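Local coordinates for protein 5'-Methylthioadenosine Nucleosidase (Arabidopsis thaliana, PDB 2H8G) that is a nucleosidase of the phosphorylase superfamily that holds adenine in a pocket of its alpha/beta fold, at residues I111-A125 with D195-A207. Numbering follows the deposited sequence.
Sequences IINAGTCGGFKVKGA and DATLKDMEGAAVA. With ADE (adenine), chain C.
Gly118 and Lys199 form an antiparallel hydrogen-bonded pair: Gly118 N reaches Lys199 O at 2.8 Å, nearly straight and in the carbonyl plane, and Lys199 N returns a bond to Gly118 O from above that carbonyl's plane. Phe120 N extends the pairing to Thr197 O (3.0 Å), an oxygen that also lies at the edge of the Phe120 ring.

Adenine sits on the Gly118 and Lys199 side of this pairing. The Lys199 chain runs extended and turns only at its last torsion (chi4 -63°), which brings NZ to adenine N1 at 2.8 Å; NZ also bonds Asp182 O. On the other face Cys117 SG packs against Leu198 CD2 at 3.9 Å.

This is the central mixed sheet of the phosphorylase superfamily, where strand 110-119 meets the short strand 198-200 and helix 203-212 follows. Asp200 OD1 takes the N-H of Gly203 (2.7 Å) in an Asx motif at the helix start and forms a salt bridge with Lys221, which also bonds Asn113 OD1; Asp200 OD2 bonds Thr177 OG1. A water links Asn113 ND2 to Glu202 OE1, Glu202 OE2 accepts from Gly91 N, and Val206 CG2 packs on Asn113 CG.

At the outer end Lys123, bent at chi2 and chi4, passes Thr197 and sets NZ 2.9 Å from Asp195 OD1, a salt bridge made from above the carboxylate plane. Its ammonium also bonds Ala196 O, directly and through a water.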
# COMPACT_ATOMS: atom_id res chain seq x y z
N ILE A 111 17.97 -3.52 2.39
CA ILE A 111 16.75 -4.28 2.66
C ILE A 111 16.69 -5.47 1.72
O ILE A 111 17.05 -5.37 0.56
CB ILE A 111 15.49 -3.42 2.40
CG1 ILE A 111 15.46 -2.24 3.36
CG2 ILE A 111 14.24 -4.27 2.55
CD1 ILE A 111 14.47 -1.17 2.96
N ILE A 112 16.26 -6.61 2.24
CA ILE A 112 16.12 -7.80 1.41
C ILE A 112 14.67 -8.26 1.53
O ILE A 112 14.21 -8.59 2.62
CB ILE A 112 17.01 -8.98 1.88
CG1 ILE A 112 18.48 -8.57 1.85
CG2 ILE A 112 16.77 -10.19 0.97
CD1 ILE A 112 19.42 -9.65 2.36
N ASN A 113 13.95 -8.24 0.42
CA ASN A 113 12.56 -8.70 0.40
C ASN A 113 12.66 -10.15 -0.07
O ASN A 113 12.95 -10.41 -1.22
CB ASN A 113 11.73 -7.88 -0.60
CG ASN A 113 10.31 -8.39 -0.75
OD1 ASN A 113 9.73 -8.32 -1.84
ND2 ASN A 113 9.73 -8.90 0.34
N ALA A 114 12.45 -11.08 0.85
CA ALA A 114 12.54 -12.50 0.52
C ALA A 114 11.18 -13.15 0.64
O ALA A 114 10.45 -12.89 1.60
CB ALA A 114 13.54 -13.19 1.45
N GLY A 115 10.82 -13.98 -0.33
CA GLY A 115 9.54 -14.64 -0.27
C GLY A 115 9.30 -15.53 -1.47
O GLY A 115 10.12 -15.61 -2.38
N THR A 116 8.16 -16.22 -1.44
CA THR A 116 7.75 -17.10 -2.52
C THR A 116 7.07 -16.30 -3.62
O THR A 116 6.62 -15.17 -3.41
CB THR A 116 6.78 -18.19 -1.99
OG1 THR A 116 5.73 -17.59 -1.24
CG2 THR A 116 7.53 -19.17 -1.11
N CYS A 117 6.97 -16.90 -4.80
CA CYS A 117 6.35 -16.21 -5.93
C CYS A 117 5.95 -17.20 -7.00
O CYS A 117 6.29 -18.38 -6.94
CB CYS A 117 7.36 -15.22 -6.54
SG CYS A 117 8.77 -16.01 -7.37
N GLY A 118 5.22 -16.69 -7.99
CA GLY A 118 4.83 -17.52 -9.11
C GLY A 118 5.88 -17.27 -10.18
O GLY A 118 6.54 -16.23 -10.18
N GLY A 119 6.06 -18.23 -11.08
CA GLY A 119 7.04 -18.06 -12.13
C GLY A 119 6.48 -18.48 -13.48
O GLY A 119 5.49 -19.21 -13.56
N PHE A 120 7.10 -17.97 -14.54
CA PHE A 120 6.68 -18.33 -15.88
C PHE A 120 7.67 -19.29 -16.49
O PHE A 120 8.86 -18.98 -16.64
CB PHE A 120 6.52 -17.08 -16.75
CG PHE A 120 5.31 -16.26 -16.40
CD1 PHE A 120 5.36 -15.31 -15.39
CD2 PHE A 120 4.10 -16.51 -17.04
CE1 PHE A 120 4.22 -14.61 -15.02
CE2 PHE A 120 2.95 -15.81 -16.67
CZ PHE A 120 3.01 -14.86 -15.66
N LYS A 121 7.18 -20.48 -16.81
CA LYS A 121 7.99 -21.53 -17.41
C LYS A 121 8.60 -21.05 -18.72
O LYS A 121 9.76 -21.36 -19.03
CB LYS A 121 7.13 -22.78 -17.64
CG LYS A 121 7.87 -23.98 -18.21
CD LYS A 121 6.94 -25.18 -18.34
CE LYS A 121 5.77 -24.89 -19.28
NZ LYS A 121 4.90 -26.09 -19.47
N VAL A 122 7.84 -20.28 -19.49
CA VAL A 122 8.32 -19.77 -20.76
C VAL A 122 9.47 -18.77 -20.59
O VAL A 122 10.23 -18.53 -21.53
CB VAL A 122 7.19 -19.10 -21.57
CG1 VAL A 122 6.07 -20.10 -21.82
CG2 VAL A 122 6.67 -17.87 -20.85
N LYS A 123 9.59 -18.20 -19.40
CA LYS A 123 10.65 -17.23 -19.12
C LYS A 123 11.86 -17.89 -18.46
O LYS A 123 12.81 -17.20 -18.07
CB LYS A 123 10.12 -16.11 -18.22
CG LYS A 123 9.09 -15.22 -18.89
CD LYS A 123 9.66 -14.57 -20.14
CE LYS A 123 8.63 -13.70 -20.83
NZ LYS A 123 8.19 -12.57 -19.98
N GLY A 124 11.80 -19.21 -18.34
CA GLY A 124 12.90 -19.95 -17.75
C GLY A 124 12.79 -20.28 -16.28
O GLY A 124 13.74 -20.78 -15.69
N ALA A 125 11.63 -20.02 -15.67
CA ALA A 125 11.46 -20.32 -14.25
C ALA A 125 11.05 -21.76 -14.02
O ALA A 125 10.30 -22.35 -14.80
CB ALA A 125 10.42 -19.38 -13.64
N ASP A 195 7.12 -8.33 -19.77
CA ASP A 195 8.16 -9.35 -19.83
C ASP A 195 8.67 -9.84 -18.48
O ASP A 195 9.86 -10.12 -18.31
CB ASP A 195 9.33 -8.82 -20.67
CG ASP A 195 10.25 -9.92 -21.17
OD1 ASP A 195 9.74 -10.90 -21.74
OD2 ASP A 195 11.48 -9.80 -20.99
N ALA A 196 7.77 -9.96 -17.51
CA ALA A 196 8.15 -10.42 -16.19
C ALA A 196 8.38 -11.93 -16.19
O ALA A 196 7.76 -12.66 -16.96
CB ALA A 196 7.06 -10.07 -15.18
N THR A 197 9.29 -12.38 -15.32
CA THR A 197 9.57 -13.80 -15.19
C THR A 197 8.89 -14.29 -13.92
O THR A 197 8.51 -15.45 -13.82
CB THR A 197 11.08 -14.08 -15.04
OG1 THR A 197 11.75 -13.74 -16.25
CG2 THR A 197 11.33 -15.54 -14.71
N LEU A 198 8.72 -13.37 -12.97
CA LEU A 198 8.14 -13.68 -11.66
C LEU A 198 6.92 -12.82 -11.32
O LEU A 198 6.82 -11.68 -11.76
CB LEU A 198 9.20 -13.47 -10.58
CG LEU A 198 10.58 -14.04 -10.88
CD1 LEU A 198 11.61 -13.42 -9.94
CD2 LEU A 198 10.57 -15.56 -10.75
N LYS A 199 6.04 -13.38 -10.49
CA LYS A 199 4.82 -12.70 -10.08
C LYS A 199 4.63 -12.84 -8.57
O LYS A 199 4.70 -13.96 -8.04
CB LYS A 199 3.62 -13.32 -10.82
CG LYS A 199 2.26 -12.76 -10.46
CD LYS A 199 1.16 -13.52 -11.23
CE LYS A 199 -0.22 -12.97 -10.91
NZ LYS A 199 -0.58 -13.13 -9.47
N ASP A 200 4.42 -11.72 -7.88
CA ASP A 200 4.22 -11.78 -6.44
C ASP A 200 3.19 -10.75 -5.98
O ASP A 200 2.48 -10.17 -6.80
CB ASP A 200 5.53 -11.55 -5.69
CG ASP A 200 5.94 -10.10 -5.63
OD1 ASP A 200 6.69 -9.72 -4.70
OD2 ASP A 200 5.51 -9.32 -6.51
N MET A 201 3.12 -10.52 -4.67
CA MET A 201 2.13 -9.60 -4.13
C MET A 201 2.68 -8.46 -3.28
O MET A 201 1.90 -7.69 -2.73
CB MET A 201 1.09 -10.38 -3.33
CG MET A 201 0.27 -11.35 -4.18
SD MET A 201 -0.72 -12.52 -3.22
CE MET A 201 -1.89 -11.43 -2.48
N GLU A 202 4.01 -8.32 -3.19
CA GLU A 202 4.58 -7.25 -2.36
C GLU A 202 5.78 -6.49 -2.94
O GLU A 202 5.97 -5.31 -2.63
CB GLU A 202 5.04 -7.80 -1.01
CG GLU A 202 3.97 -8.38 -0.10
CD GLU A 202 3.64 -9.83 -0.39
OE1 GLU A 202 4.55 -10.57 -0.82
OE2 GLU A 202 2.48 -10.22 -0.15
N GLY A 203 6.59 -7.16 -3.75
CA GLY A 203 7.81 -6.57 -4.28
C GLY A 203 7.86 -5.12 -4.71
O GLY A 203 8.66 -4.33 -4.19
N ALA A 204 7.01 -4.74 -5.65
CA ALA A 204 7.03 -3.38 -6.16
C ALA A 204 6.72 -2.32 -5.11
O ALA A 204 7.16 -1.18 -5.23
CB ALA A 204 6.06 -3.25 -7.34
N ALA A 205 5.96 -2.70 -4.08
CA ALA A 205 5.60 -1.77 -3.01
C ALA A 205 6.80 -1.60 -2.08
O ALA A 205 7.07 -0.50 -1.61
CB ALA A 205 4.39 -2.29 -2.24
N VAL A 206 7.51 -2.69 -1.82
CA VAL A 206 8.69 -2.61 -0.97
C VAL A 206 9.71 -1.72 -1.69
O VAL A 206 10.36 -0.88 -1.06
CB VAL A 206 9.31 -4.00 -0.72
CG1 VAL A 206 10.59 -3.87 0.11
CG2 VAL A 206 8.30 -4.89 0.01
N ALA A 207 9.84 -1.90 -3.00
CA ALA A 207 10.79 -1.09 -3.79
C ALA A 207 10.37 0.37 -3.79
O ALA A 207 11.23 1.26 -3.74
CB ALA A 207 10.87 -1.62 -5.22
N9 ADE C . 2.99 -16.15 -4.54
C8 ADE C . 3.21 -17.43 -4.91
N7 ADE C . 2.71 -17.74 -6.13
C5 ADE C . 2.15 -16.57 -6.56
C6 ADE C . 1.45 -16.17 -7.76
N6 ADE C . 1.24 -17.02 -8.75
N1 ADE C . 0.99 -14.83 -7.84
C2 ADE C . 1.22 -13.95 -6.81
N3 ADE C . 1.88 -14.25 -5.62
C4 ADE C . 2.31 -15.57 -5.58
O HOH W 1 7.14 -10.43 -0.14
O HOH W 2 5.86 -12.26 -18.80
O HOH W 3 14.37 -14.65 -16.60